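Local coordinates for protein UDP-N-acetylglucosamine 2-epimerase (Listeria monocytogenes, PDB 3OT5) that probably catalyses the reversible epimerisation of UDP-N-acetylglucosamine at C2 of the sugar to give UDP-N-acetylmannosamine, at residues A26-M31 / E55-T60; V144-R149 / D171-P176; I194-N199 / P398-V403; I227-H232 / L260-H265; G243-V248 / E272-I277. All blocks are in the same frame, centred on the assembly; numbering follows the deposited sequence.

Overall arrangement
From the N terminus, contact 1 (26-31 with 55-60) closes first, joining two neighbouring strands of the seven-stranded parallel sheet. Contact 2 (144-149 with 171-176) follows in series, further across that sheet, and adjoins contact 3 laterally, where the backbones of His173 and Ser175 probably bond to Phe195 on the edge strand. Contact 3 (194-199 with 398-403) closes the longest loop, bringing the C-terminal tail back to the first domain. Nested inside that loop lie contacts 4 and 5, which belong to the second, six-stranded Rossmann-like domain. These two cross along the chain and touch, Tyr262 of contact 4 meeting Phe245 and Ala274 of contact 5. Contacts 1 and 5 lie about 52 Å apart, centre to centre.

Contact 1 (A26-M31 / E55-T60); sequences AKIKVM and ETFEST
Lys29 reaches across from the strand beginning at Ile28 to two side chains of the next strand, Glu58 and Thr60. Its CB lies 4.2 Å from Glu58 CB. With CG anti to the backbone N (chi1 -177°) and the chain extended beyond it, CG passes Thr60 OG1, and CD runs beside the Glu58 carboxylate. CE comes closest, 3.1 Å from Thr60 OG1, while NZ makes a long salt bridge of 3.9 Å to Glu58 OE2. The ammonium's stronger partner is Glu113 of helix 95-113, so Glu58 probably adds only a weak pull.

Between the two strands the backbones form a parallel ladder. Ile28 N donates to Thr56 O (2.8 Å), Glu58 N to Ile28 O, Val30 N to Glu58 O and Thr60 N to Val30 O (2.8 Å), the last nearly straight at 175°. A water also donates to Val30 O and is hydrogen-bonded to Ser59 OG.

On the other face of the sheet, the Phe57 ring lies alongside Ile28, CD1 being 3.7 Å from Ile28 CB, and Val30 CG2 touches the same ring carbon.

The ladder is the pairing of a right-handed beta-alpha-beta unit of the Rossmann-like domain. Its crossover helix 37-51 and the C-terminal helix 380-392 pack on the Phe57 face, whereas helix 95-113 covers Met31 and Thr60 on the other.

Contact 2 (V144-R149 / D171-P176); sequences VEAGLR and DIHFSP
In the parallel sheet of the N-terminal Rossmann-like domain, strand 140-144 ends beside strand 172-175, and the loop after it folds over the C-terminal end of its neighbour. Val144 and Phe174 are the last bridged pair. Val144 CG2 comes 4.1 Å from Phe174 CD2, and the Val144 backbone N lies at the edge of the phenyl ring, in its plane; helix 380-392 packs on both side chains.

Beyond this pair the loop turns. Glu145 takes up positive phi (65°), and Ala146 N then donates to Phe174 O at 2.8 Å, from above the carbonyl plane rather than in it. Glu145 N is also near that oxygen, at 2.9 Å, while the Glu145 carboxylate forms a salt bridge with Lys42.

Ala146 fits closely against the strand: its CB meets His173 CB at 3.6 Å and lies at the edge of the imidazole. Pro176 CD packs 3.5 Å from Ala146 O, and further out the Leu148 side chain slants past the proline, CD2 4.1 Å from Pro176 CG.

Gly147 comes next with positive phi, its carbonyl taken by Asn183 of helix 178-186. The last clasp belongs to Ser175. Its OG, turned beside its own backbone N (chi1 -62°), donates to Ala146 O at 3.0 Å, the hydroxyl standing 46° out of that carbonyl plane.

Contact 3 (I194-N199 / P398-V403); sequences IFVTGN and PEDFIV
Val196 is where the C-terminal tail grips edge strand 194-196. Its N donates to Asp400 OD1 at 2.9 Å, the carboxylate being met from well above its plane, and its O accepts from Phe401 N at 2.7 Å. Between these bonds the Val196 side chain crosses that of Asp400, CB to CG 3.7 Å, while Asp400 OD2 forms a salt bridge with Lys181 of helix 178-186. A water donating to both Val196 O and Glu399 O adds another link.

The tail thus lies along the outer strand of the seven-stranded sheet in the N-terminal Rossmann-like domain, following helix 380-392, which packs on this first domain. The side chains of Phe195 and Pro398 cross almost at right angles, CE1 of Phe195 3.8 Å from Pro398 CD, and the backbone O of Pro398 lies in plane at the ring edge.

Packing thins towards the terminus. Phe401 touches mainly through CB, 3.6 Å from Val196 O, whereas its ring swings away from the strand, and Glu399 and Ile402, whose side chains start away from the strand, are exposed.

Contact 4 (I227-H232 / L260-H265); sequences ILMTAH and LVYPMH
Met229 and Tyr262 both have CG anti to the backbone N (chi1 179° and 174°), which sets the two side chains obliquely against each other. Met229 CG lies 4.1 Å from Tyr262 CD1, and SD is 5.2 Å from the ring centroid, an oblique Met-aromatic contact. Leu260 CD1 packs against Met229 CB on the same side at 4.0 Å. On the opposite face of the sheet Leu228 CD1 meets Val261 CG1 at 3.9 Å and also reaches Pro263.

These residues sit on adjacent parallel strands, 225-229 and 258-263, of the second Rossmann-like domain. Val261 N donates to Ile227 O (2.9 Å) and Met229 N to Val261 O (3.1 Å). The ladder stops at Pro263, whose nitrogen has no hydrogen to give; its CD instead packs 3.3 Å from Met229 O.

Further along both segments, His232 and His265 approach obliquely, planes at 53°, with His232 ND1 3.2 Å from His265 CD2. Asn267 N bonds to His265 ND1, and the His232 backbone N is hydrogen-bonded to Asp308 OD1.

The chemistry therefore changes along the pair: apolar groups and sulfur fill the buried sheet faces, whereas two imidazoles gather at the C-terminal ends, the edge where Rossmann-like folds commonly bind nucleotides.

Contact 5 (G243-V248 / E272-I277); sequences GMFEAV and EKAMAI
Aromatic packing comes first: Phe245 of helix 240-254 drives its ring against the backbone and side chains of helix 268-278. Ala274 CA lies over one face of the ring, 3.9 Å above its plane and offset toward the rim, while Lys273 CB sits at the edge, 3.9 Å from Phe245 CE2. At the far end of the ring, Phe245 CZ reaches Ala274 CB at 4.1 Å. With only a methyl group at Ala274, the ring lies close to the helix backbone, Phe245 CE2 3.8 Å from Ala274 N, and Tyr262 of strand 258-263 meets the same phenyl edge-to-face.

Aliphatic contacts centre on Ile277. Its CG2 packs 3.9 Å from Phe245 CB. The other branch, CG1, stands anti to the carbonyl carbon (chi1 -59°) and carries CD1 out to Glu246 CG at 3.5 Å. Glutamate thus contributes its methylene here, its chain continuing extended to a carboxylate that forms a salt bridge with Lys348.

No hydrogen bond links 243-248 with 272-277. The axes of these short segments approach to 9.7 Å at 29°, roughly parallel, as expected for successive helices on one face of a Rossmann-like sheet.

Across these two segments the helices are thus held mainly by dispersion and burial of apolar surface, and the charge of Glu246 is engaged by a third helix, 348-360, rather than by helix 268-278.

Contact 1 (A26-M31 / E55-T60)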
# COMPACT_ATOMS: atom_id res chain seq x y z
N ALA A 26 17.63 14.33 -25.86
CA ALA A 26 16.26 14.56 -25.32
C ALA A 26 15.84 13.45 -24.36
O ALA A 26 15.84 12.26 -24.73
CB ALA A 26 15.26 14.68 -26.47
N LYS A 27 15.47 13.83 -23.14
CA LYS A 27 15.04 12.87 -22.15
C LYS A 27 13.53 12.75 -22.16
O LYS A 27 12.82 13.56 -22.76
CB LYS A 27 15.43 13.34 -20.74
CG LYS A 27 16.87 13.72 -20.51
CD LYS A 27 17.84 12.59 -20.77
CE LYS A 27 19.23 12.99 -20.32
NZ LYS A 27 19.65 14.26 -20.94
N ILE A 28 13.05 11.72 -21.47
CA ILE A 28 11.63 11.51 -21.28
C ILE A 28 11.37 12.23 -19.96
O ILE A 28 11.85 11.80 -18.92
CB ILE A 28 11.26 10.03 -21.15
CG1 ILE A 28 11.70 9.27 -22.41
CG2 ILE A 28 9.76 9.88 -20.91
CD1 ILE A 28 11.42 7.78 -22.35
N LYS A 29 10.65 13.35 -20.01
CA LYS A 29 10.37 14.10 -18.80
C LYS A 29 9.12 13.55 -18.15
O LYS A 29 8.04 13.67 -18.70
CB LYS A 29 10.25 15.60 -19.08
CG LYS A 29 10.04 16.42 -17.80
CD LYS A 29 10.17 17.91 -18.07
CE LYS A 29 10.18 18.70 -16.78
NZ LYS A 29 10.37 20.15 -17.02
N VAL A 30 9.30 12.93 -17.00
CA VAL A 30 8.20 12.33 -16.25
C VAL A 30 7.88 13.15 -15.01
O VAL A 30 8.75 13.41 -14.18
CB VAL A 30 8.54 10.93 -15.76
CG1 VAL A 30 7.33 10.33 -15.00
CG2 VAL A 30 8.96 10.04 -16.91
N MET A 31 6.62 13.55 -14.90
CA MET A 31 6.15 14.32 -13.78
C MET A 31 5.33 13.39 -12.92
O MET A 31 4.30 12.91 -13.35
CB MET A 31 5.28 15.48 -14.26
CG MET A 31 4.70 16.29 -13.15
SD MET A 31 3.73 17.68 -13.73
CE MET A 31 5.00 18.64 -14.55
N GLU A 55 20.10 9.16 -17.80
CA GLU A 55 20.46 9.32 -19.21
C GLU A 55 19.20 9.25 -20.08
O GLU A 55 19.22 9.68 -21.23
CB GLU A 55 21.50 8.30 -19.71
CG GLU A 55 21.12 6.80 -19.73
CD GLU A 55 21.25 6.10 -18.37
OE1 GLU A 55 21.20 6.78 -17.32
OE2 GLU A 55 21.42 4.85 -18.36
N THR A 56 18.13 8.70 -19.52
CA THR A 56 16.87 8.54 -20.23
C THR A 56 15.77 9.44 -19.71
O THR A 56 15.04 10.02 -20.48
CB THR A 56 16.32 7.11 -20.05
OG1 THR A 56 17.29 6.14 -20.47
CG2 THR A 56 15.03 6.92 -20.84
N PHE A 57 15.66 9.53 -18.38
CA PHE A 57 14.59 10.30 -17.76
C PHE A 57 14.97 11.56 -17.02
O PHE A 57 16.04 11.69 -16.46
CB PHE A 57 13.88 9.42 -16.73
CG PHE A 57 13.28 8.16 -17.29
CD1 PHE A 57 12.09 8.20 -17.99
CD2 PHE A 57 13.88 6.93 -17.05
CE1 PHE A 57 11.53 7.04 -18.49
CE2 PHE A 57 13.32 5.76 -17.55
CZ PHE A 57 12.15 5.82 -18.25
N GLU A 58 14.02 12.47 -17.01
CA GLU A 58 14.10 13.71 -16.29
C GLU A 58 12.91 13.57 -15.32
O GLU A 58 11.78 13.36 -15.75
CB GLU A 58 13.95 14.89 -17.24
CG GLU A 58 14.05 16.27 -16.58
CD GLU A 58 14.15 17.40 -17.60
OE1 GLU A 58 14.48 17.13 -18.79
OE2 GLU A 58 13.93 18.58 -17.21
N SER A 59 13.18 13.58 -14.02
CA SER A 59 12.11 13.41 -13.04
C SER A 59 11.66 14.71 -12.39
O SER A 59 12.46 15.41 -11.80
CB SER A 59 12.56 12.44 -11.95
OG SER A 59 11.53 12.23 -11.00
N THR A 60 10.37 15.04 -12.52
CA THR A 60 9.83 16.24 -11.89
C THR A 60 8.80 15.76 -10.87
O THR A 60 7.81 15.13 -11.23
CB THR A 60 9.15 17.21 -12.87
OG1 THR A 60 10.09 17.62 -13.88
CG2 THR A 60 8.63 18.45 -12.14
O HOH W 1 8.95 11.99 -11.52

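Contact 2 (V144-R149 / D171-P176)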
# COMPACT_ATOMS: atom_id res chain seq x y z
N VAL A 144 -0.59 4.73 -12.15
CA VAL A 144 0.08 3.76 -11.30
C VAL A 144 -0.98 3.18 -10.40
O VAL A 144 -1.73 3.92 -9.80
CB VAL A 144 1.21 4.40 -10.48
CG1 VAL A 144 1.87 3.36 -9.61
CG2 VAL A 144 2.24 5.06 -11.41
N GLU A 145 -1.01 1.84 -10.27
CA GLU A 145 -2.03 1.13 -9.50
C GLU A 145 -3.37 1.35 -10.21
O GLU A 145 -4.33 1.90 -9.65
CB GLU A 145 -2.08 1.53 -8.02
CG GLU A 145 -3.14 0.76 -7.24
CD GLU A 145 -3.19 1.10 -5.76
OE1 GLU A 145 -4.15 1.80 -5.38
OE2 GLU A 145 -2.27 0.70 -5.00
N ALA A 146 -3.41 0.88 -11.46
CA ALA A 146 -4.56 1.04 -12.33
C ALA A 146 -5.51 -0.12 -12.36
O ALA A 146 -5.10 -1.29 -12.38
CB ALA A 146 -4.06 1.30 -13.77
N GLY A 147 -6.80 0.19 -12.36
CA GLY A 147 -7.81 -0.84 -12.50
C GLY A 147 -8.50 -1.51 -11.35
O GLY A 147 -9.26 -2.44 -11.59
N LEU A 148 -8.29 -1.08 -10.11
CA LEU A 148 -9.02 -1.70 -9.00
C LEU A 148 -10.48 -1.27 -9.14
O LEU A 148 -10.77 -0.14 -9.56
CB LEU A 148 -8.45 -1.32 -7.62
CG LEU A 148 -7.00 -1.73 -7.36
CD1 LEU A 148 -6.53 -1.16 -6.05
CD2 LEU A 148 -6.86 -3.28 -7.39
N ARG A 149 -11.41 -2.18 -8.84
CA ARG A 149 -12.81 -1.88 -8.97
C ARG A 149 -13.67 -2.64 -7.98
O ARG A 149 -13.43 -3.80 -7.69
CB ARG A 149 -13.34 -2.30 -10.36
CG ARG A 149 -12.77 -1.65 -11.58
CD ARG A 149 -13.22 -0.23 -11.79
NE ARG A 149 -12.70 0.31 -13.05
CZ ARG A 149 -11.55 0.97 -13.18
NH1 ARG A 149 -10.77 1.20 -12.12
NH2 ARG A 149 -11.16 1.40 -14.37
N ASP A 171 -3.55 6.90 -20.60
CA ASP A 171 -3.02 6.40 -21.85
C ASP A 171 -2.28 5.11 -21.58
O ASP A 171 -2.17 4.28 -22.45
CB ASP A 171 -2.06 7.42 -22.43
CG ASP A 171 -2.75 8.69 -22.78
OD1 ASP A 171 -3.69 8.64 -23.61
OD2 ASP A 171 -2.34 9.74 -22.27
N ILE A 172 -1.79 4.94 -20.36
CA ILE A 172 -1.06 3.74 -20.00
C ILE A 172 -1.41 3.38 -18.55
O ILE A 172 -1.48 4.24 -17.67
CB ILE A 172 0.46 3.90 -20.31
CG1 ILE A 172 1.24 2.63 -20.01
CG2 ILE A 172 1.04 5.09 -19.58
CD1 ILE A 172 2.66 2.66 -20.59
N HIS A 173 -1.69 2.10 -18.34
CA HIS A 173 -2.14 1.61 -17.07
C HIS A 173 -1.16 0.62 -16.51
O HIS A 173 -0.74 -0.32 -17.19
CB HIS A 173 -3.49 0.92 -17.26
CG HIS A 173 -4.49 1.74 -18.00
ND1 HIS A 173 -5.45 2.50 -17.37
CD2 HIS A 173 -4.65 1.94 -19.33
CE1 HIS A 173 -6.18 3.12 -18.28
NE2 HIS A 173 -5.71 2.81 -19.48
N PHE A 174 -0.81 0.83 -15.25
CA PHE A 174 0.11 -0.03 -14.57
C PHE A 174 -0.74 -0.70 -13.49
O PHE A 174 -0.98 -0.14 -12.44
CB PHE A 174 1.27 0.79 -14.02
CG PHE A 174 1.89 1.72 -15.04
CD1 PHE A 174 2.65 1.22 -16.09
CD2 PHE A 174 1.70 3.10 -14.96
CE1 PHE A 174 3.21 2.06 -17.02
CE2 PHE A 174 2.27 3.95 -15.87
CZ PHE A 174 3.02 3.43 -16.92
N SER A 175 -1.25 -1.88 -13.81
CA SER A 175 -2.11 -2.61 -12.89
C SER A 175 -1.28 -3.38 -11.88
O SER A 175 -0.20 -3.86 -12.20
CB SER A 175 -3.01 -3.59 -13.65
OG SER A 175 -3.86 -2.89 -14.54
N PRO A 176 -1.78 -3.48 -10.65
CA PRO A 176 -1.01 -4.20 -9.68
C PRO A 176 -1.23 -5.70 -9.81
O PRO A 176 -0.35 -6.47 -9.43
CB PRO A 176 -1.58 -3.70 -8.35
CG PRO A 176 -2.99 -3.42 -8.65
CD PRO A 176 -3.00 -2.89 -10.06

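Contact 3 (I194-N199 / P398-V403)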
# COMPACT_ATOMS: atom_id res chain seq x y z
N ILE A 194 -2.08 -1.74 -21.18
CA ILE A 194 -2.12 -2.19 -19.78
C ILE A 194 -0.95 -3.09 -19.43
O ILE A 194 -0.64 -4.04 -20.17
CB ILE A 194 -3.41 -2.98 -19.48
CG1 ILE A 194 -4.66 -2.19 -19.89
CG2 ILE A 194 -3.48 -3.32 -18.00
CD1 ILE A 194 -5.90 -3.06 -19.90
N PHE A 195 -0.33 -2.83 -18.29
CA PHE A 195 0.79 -3.64 -17.84
C PHE A 195 0.62 -4.06 -16.39
O PHE A 195 0.52 -3.21 -15.52
CB PHE A 195 2.11 -2.86 -17.98
CG PHE A 195 2.44 -2.48 -19.38
CD1 PHE A 195 3.25 -3.29 -20.16
CD2 PHE A 195 1.95 -1.31 -19.93
CE1 PHE A 195 3.56 -2.95 -21.46
CE2 PHE A 195 2.26 -0.95 -21.25
CZ PHE A 195 3.07 -1.77 -22.00
N VAL A 196 0.57 -5.37 -16.14
CA VAL A 196 0.48 -5.88 -14.78
C VAL A 196 1.92 -5.78 -14.31
O VAL A 196 2.78 -6.52 -14.75
CB VAL A 196 0.02 -7.36 -14.70
CG1 VAL A 196 -0.05 -7.81 -13.20
CG2 VAL A 196 -1.32 -7.55 -15.37
N THR A 197 2.16 -4.84 -13.42
CA THR A 197 3.49 -4.57 -12.91
C THR A 197 3.72 -4.98 -11.47
O THR A 197 4.86 -5.07 -11.02
CB THR A 197 3.69 -3.05 -12.94
OG1 THR A 197 2.71 -2.45 -12.09
CG2 THR A 197 3.51 -2.52 -14.37
N GLY A 198 2.64 -5.25 -10.75
CA GLY A 198 2.74 -5.54 -9.32
C GLY A 198 2.49 -4.21 -8.63
O GLY A 198 2.29 -3.18 -9.28
N ASN A 199 2.56 -4.22 -7.30
CA ASN A 199 2.33 -3.05 -6.47
C ASN A 199 3.63 -2.36 -6.04
O ASN A 199 4.49 -3.00 -5.44
CB ASN A 199 1.56 -3.50 -5.22
CG ASN A 199 1.32 -2.37 -4.23
OD1 ASN A 199 1.80 -1.25 -4.41
ND2 ASN A 199 0.57 -2.67 -3.18
N PRO A 398 7.84 -4.56 -21.91
CA PRO A 398 8.01 -5.42 -20.76
C PRO A 398 6.84 -6.38 -20.63
O PRO A 398 5.71 -6.01 -20.93
CB PRO A 398 8.03 -4.43 -19.60
CG PRO A 398 7.14 -3.33 -20.04
CD PRO A 398 7.35 -3.22 -21.52
N GLU A 399 7.10 -7.60 -20.20
CA GLU A 399 6.03 -8.57 -20.05
C GLU A 399 5.47 -8.42 -18.64
O GLU A 399 6.15 -7.92 -17.74
CB GLU A 399 6.55 -9.98 -20.33
CG GLU A 399 5.47 -10.98 -20.69
CD GLU A 399 6.04 -12.28 -21.21
OE1 GLU A 399 7.09 -12.73 -20.69
OE2 GLU A 399 5.44 -12.87 -22.13
N ASP A 400 4.21 -8.82 -18.47
CA ASP A 400 3.52 -8.73 -17.18
C ASP A 400 4.20 -9.47 -16.03
O ASP A 400 4.94 -10.44 -16.23
CB ASP A 400 2.09 -9.27 -17.31
CG ASP A 400 1.20 -8.36 -18.11
OD1 ASP A 400 1.50 -7.16 -18.20
OD2 ASP A 400 0.16 -8.84 -18.61
N PHE A 401 3.95 -8.99 -14.82
CA PHE A 401 4.48 -9.63 -13.63
C PHE A 401 3.77 -10.97 -13.50
O PHE A 401 2.53 -11.04 -13.46
CB PHE A 401 4.28 -8.75 -12.38
CG PHE A 401 4.50 -9.49 -11.08
CD1 PHE A 401 5.75 -9.98 -10.74
CD2 PHE A 401 3.45 -9.68 -10.20
CE1 PHE A 401 5.95 -10.67 -9.55
CE2 PHE A 401 3.64 -10.35 -8.99
CZ PHE A 401 4.89 -10.85 -8.67
N ILE A 402 4.55 -12.04 -13.46
CA ILE A 402 4.01 -13.40 -13.39
C ILE A 402 3.73 -13.86 -11.97
O ILE A 402 4.65 -14.01 -11.17
CB ILE A 402 4.97 -14.41 -14.08
CG1 ILE A 402 5.26 -13.98 -15.52
CG2 ILE A 402 4.39 -15.82 -14.03
CD1 ILE A 402 6.12 -14.97 -16.31
N VAL A 403 2.46 -14.09 -11.66
CA VAL A 403 2.03 -14.55 -10.33
C VAL A 403 1.89 -16.07 -10.28
O VAL A 403 2.11 -16.69 -9.25
CB VAL A 403 0.70 -13.90 -9.90
CG1 VAL A 403 0.10 -14.64 -8.71
CG2 VAL A 403 0.90 -12.44 -9.60
OXT VAL A 403 1.55 -16.69 -11.29
O HOH W 2 4.55 -5.30 -16.77

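Contact 4 (I227-H232 / L260-H265)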
# COMPACT_ATOMS: atom_id res chain seq x y z
N ILE A 227 4.32 -11.24 17.42
CA ILE A 227 3.01 -11.22 16.80
C ILE A 227 2.61 -9.75 16.77
O ILE A 227 2.63 -9.07 17.79
CB ILE A 227 1.96 -11.96 17.57
CG1 ILE A 227 2.30 -13.44 17.67
CG2 ILE A 227 0.60 -11.76 16.85
CD1 ILE A 227 1.33 -14.20 18.53
N LEU A 228 2.25 -9.28 15.60
CA LEU A 228 1.84 -7.89 15.43
C LEU A 228 0.36 -7.88 15.10
O LEU A 228 -0.12 -8.73 14.34
CB LEU A 228 2.67 -7.28 14.30
CG LEU A 228 2.54 -5.81 13.93
CD1 LEU A 228 2.83 -4.90 15.11
CD2 LEU A 228 3.50 -5.52 12.77
N MET A 229 -0.38 -6.94 15.69
CA MET A 229 -1.81 -6.82 15.43
C MET A 229 -2.23 -5.38 15.15
O MET A 229 -1.73 -4.45 15.78
CB MET A 229 -2.61 -7.32 16.63
CG MET A 229 -4.10 -7.18 16.42
SD MET A 229 -5.03 -7.70 17.84
CE MET A 229 -6.69 -7.28 17.30
N THR A 230 -3.13 -5.21 14.19
CA THR A 230 -3.69 -3.90 13.86
C THR A 230 -5.10 -4.13 13.37
O THR A 230 -5.40 -5.14 12.73
CB THR A 230 -2.89 -3.13 12.79
OG1 THR A 230 -2.86 -3.88 11.57
CG2 THR A 230 -1.48 -2.87 13.25
N ALA A 231 -5.98 -3.20 13.70
CA ALA A 231 -7.36 -3.25 13.31
C ALA A 231 -7.85 -1.82 13.21
O ALA A 231 -7.84 -1.10 14.21
CB ALA A 231 -8.18 -4.03 14.33
N HIS A 232 -8.22 -1.40 12.01
CA HIS A 232 -8.71 -0.03 11.82
C HIS A 232 -10.08 0.05 11.12
O HIS A 232 -10.62 1.14 10.96
CB HIS A 232 -7.66 0.80 11.06
CG HIS A 232 -6.40 1.01 11.83
ND1 HIS A 232 -6.20 2.11 12.64
CD2 HIS A 232 -5.28 0.25 11.94
CE1 HIS A 232 -5.01 2.02 13.21
NE2 HIS A 232 -4.43 0.90 12.80
N LEU A 260 3.41 -9.92 21.85
CA LEU A 260 2.42 -9.21 21.06
C LEU A 260 2.68 -7.73 21.10
O LEU A 260 2.94 -7.17 22.15
CB LEU A 260 1.01 -9.50 21.61
CG LEU A 260 -0.18 -8.68 21.07
CD1 LEU A 260 -0.38 -8.84 19.58
CD2 LEU A 260 -1.47 -9.06 21.81
N VAL A 261 2.65 -7.11 19.92
CA VAL A 261 2.81 -5.68 19.80
C VAL A 261 1.50 -5.21 19.20
O VAL A 261 1.05 -5.71 18.18
CB VAL A 261 3.98 -5.29 18.88
CG1 VAL A 261 4.01 -3.76 18.69
CG2 VAL A 261 5.29 -5.77 19.47
N TYR A 262 0.86 -4.26 19.88
CA TYR A 262 -0.39 -3.72 19.42
C TYR A 262 -0.39 -2.20 19.45
O TYR A 262 -0.57 -1.61 20.51
CB TYR A 262 -1.56 -4.24 20.27
CG TYR A 262 -2.86 -3.57 19.89
CD1 TYR A 262 -3.44 -3.79 18.65
CD2 TYR A 262 -3.51 -2.70 20.77
CE1 TYR A 262 -4.63 -3.16 18.29
CE2 TYR A 262 -4.70 -2.08 20.42
CZ TYR A 262 -5.25 -2.30 19.18
OH TYR A 262 -6.43 -1.67 18.83
N PRO A 263 -0.15 -1.58 18.30
CA PRO A 263 -0.22 -0.13 18.24
C PRO A 263 -1.68 0.21 18.48
O PRO A 263 -2.52 -0.04 17.62
CB PRO A 263 0.21 0.19 16.81
CG PRO A 263 0.94 -1.01 16.34
CD PRO A 263 0.26 -2.15 17.01
N MET A 264 -1.98 0.76 19.64
CA MET A 264 -3.37 1.05 19.98
C MET A 264 -4.05 2.08 19.10
O MET A 264 -3.49 3.13 18.81
CB MET A 264 -3.47 1.51 21.42
CG MET A 264 -3.21 0.41 22.42
SD MET A 264 -3.38 1.06 24.07
CE MET A 264 -2.03 2.24 24.09
N HIS A 265 -5.28 1.77 18.70
CA HIS A 265 -6.07 2.69 17.90
C HIS A 265 -6.34 3.90 18.81
O HIS A 265 -6.36 3.78 20.03
CB HIS A 265 -7.37 2.04 17.44
CG HIS A 265 -8.14 2.87 16.45
ND1 HIS A 265 -9.08 3.81 16.83
CD2 HIS A 265 -8.10 2.90 15.10
CE1 HIS A 265 -9.58 4.39 15.76
NE2 HIS A 265 -9.00 3.86 14.69

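Contact 5 (G243-V248 / E272-I277)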
# COMPACT_ATOMS: atom_id res chain seq x y z
N GLY A 243 -13.65 -9.57 21.67
CA GLY A 243 -13.35 -10.97 21.40
C GLY A 243 -11.96 -11.13 20.81
O GLY A 243 -11.23 -12.07 21.14
N MET A 244 -11.58 -10.20 19.94
CA MET A 244 -10.27 -10.26 19.31
C MET A 244 -9.11 -10.04 20.30
O MET A 244 -8.12 -10.77 20.23
CB MET A 244 -10.19 -9.29 18.11
CG MET A 244 -11.23 -9.62 17.04
SD MET A 244 -11.08 -8.72 15.50
CE MET A 244 -11.10 -7.02 16.07
N PHE A 245 -9.22 -9.07 21.21
CA PHE A 245 -8.15 -8.86 22.20
C PHE A 245 -8.05 -10.07 23.12
O PHE A 245 -6.95 -10.54 23.43
CB PHE A 245 -8.34 -7.60 23.05
CG PHE A 245 -8.33 -6.31 22.28
CD1 PHE A 245 -7.37 -6.05 21.33
CD2 PHE A 245 -9.21 -5.29 22.62
CE1 PHE A 245 -7.34 -4.83 20.63
CE2 PHE A 245 -9.19 -4.07 21.94
CZ PHE A 245 -8.25 -3.84 20.95
N GLU A 246 -9.20 -10.57 23.55
CA GLU A 246 -9.23 -11.74 24.42
C GLU A 246 -8.55 -12.91 23.72
O GLU A 246 -7.86 -13.69 24.35
CB GLU A 246 -10.67 -12.10 24.81
CG GLU A 246 -11.32 -11.08 25.74
CD GLU A 246 -12.77 -11.42 26.09
OE1 GLU A 246 -13.26 -10.94 27.14
OE2 GLU A 246 -13.41 -12.18 25.34
N ALA A 247 -8.71 -12.99 22.40
CA ALA A 247 -8.10 -14.06 21.62
C ALA A 247 -6.58 -14.01 21.67
O ALA A 247 -5.94 -15.01 21.98
CB ALA A 247 -8.57 -13.99 20.17
N VAL A 248 -6.01 -12.84 21.36
CA VAL A 248 -4.56 -12.66 21.36
C VAL A 248 -3.97 -12.77 22.78
O VAL A 248 -2.88 -13.28 22.96
CB VAL A 248 -4.13 -11.35 20.63
CG1 VAL A 248 -4.46 -11.46 19.14
CG2 VAL A 248 -4.81 -10.13 21.23
N GLU A 272 -9.39 1.50 26.02
CA GLU A 272 -9.89 1.05 27.30
C GLU A 272 -10.03 -0.47 27.29
O GLU A 272 -9.67 -1.13 28.26
CB GLU A 272 -11.21 1.75 27.61
CG GLU A 272 -11.88 1.37 28.92
CD GLU A 272 -13.14 2.20 29.17
OE1 GLU A 272 -13.34 3.24 28.49
OE2 GLU A 272 -13.94 1.82 30.06
N LYS A 273 -10.54 -1.03 26.19
CA LYS A 273 -10.70 -2.48 26.07
C LYS A 273 -9.33 -3.15 25.98
O LYS A 273 -9.13 -4.23 26.52
CB LYS A 273 -11.53 -2.86 24.84
CG LYS A 273 -13.01 -2.42 24.90
CD LYS A 273 -13.74 -2.75 23.59
CE LYS A 273 -15.16 -2.17 23.55
NZ LYS A 273 -16.02 -2.70 24.64
N ALA A 274 -8.40 -2.49 25.30
CA ALA A 274 -7.05 -3.00 25.13
C ALA A 274 -6.30 -3.02 26.45
O ALA A 274 -5.62 -3.99 26.76
CB ALA A 274 -6.29 -2.16 24.09
N MET A 275 -6.39 -1.93 27.22
CA MET A 275 -5.73 -1.85 28.53
C MET A 275 -6.31 -2.89 29.48
O MET A 275 -5.58 -3.57 30.20
CB MET A 275 -5.91 -0.46 29.15
CG MET A 275 -5.18 0.66 28.42
SD MET A 275 -3.39 0.45 28.48
CE MET A 275 -3.05 0.65 30.23
N ALA A 276 -7.63 -3.00 29.47
CA ALA A 276 -8.34 -3.92 30.34
C ALA A 276 -7.98 -5.37 30.08
O ALA A 276 -7.74 -6.12 31.02
CB ALA A 276 -9.85 -3.72 30.19
N ILE A 277 -7.90 -5.74 28.81
CA ILE A 277 -7.62 -7.12 28.44
C ILE A 277 -6.16 -7.43 28.18
O ILE A 277 -5.67 -8.50 28.55
CB ILE A 277 -8.41 -7.51 27.18
CG1 ILE A 277 -9.91 -7.34 27.43
CG2 ILE A 277 -8.07 -8.95 26.74
CD1 ILE A 277 -10.77 -7.61 26.23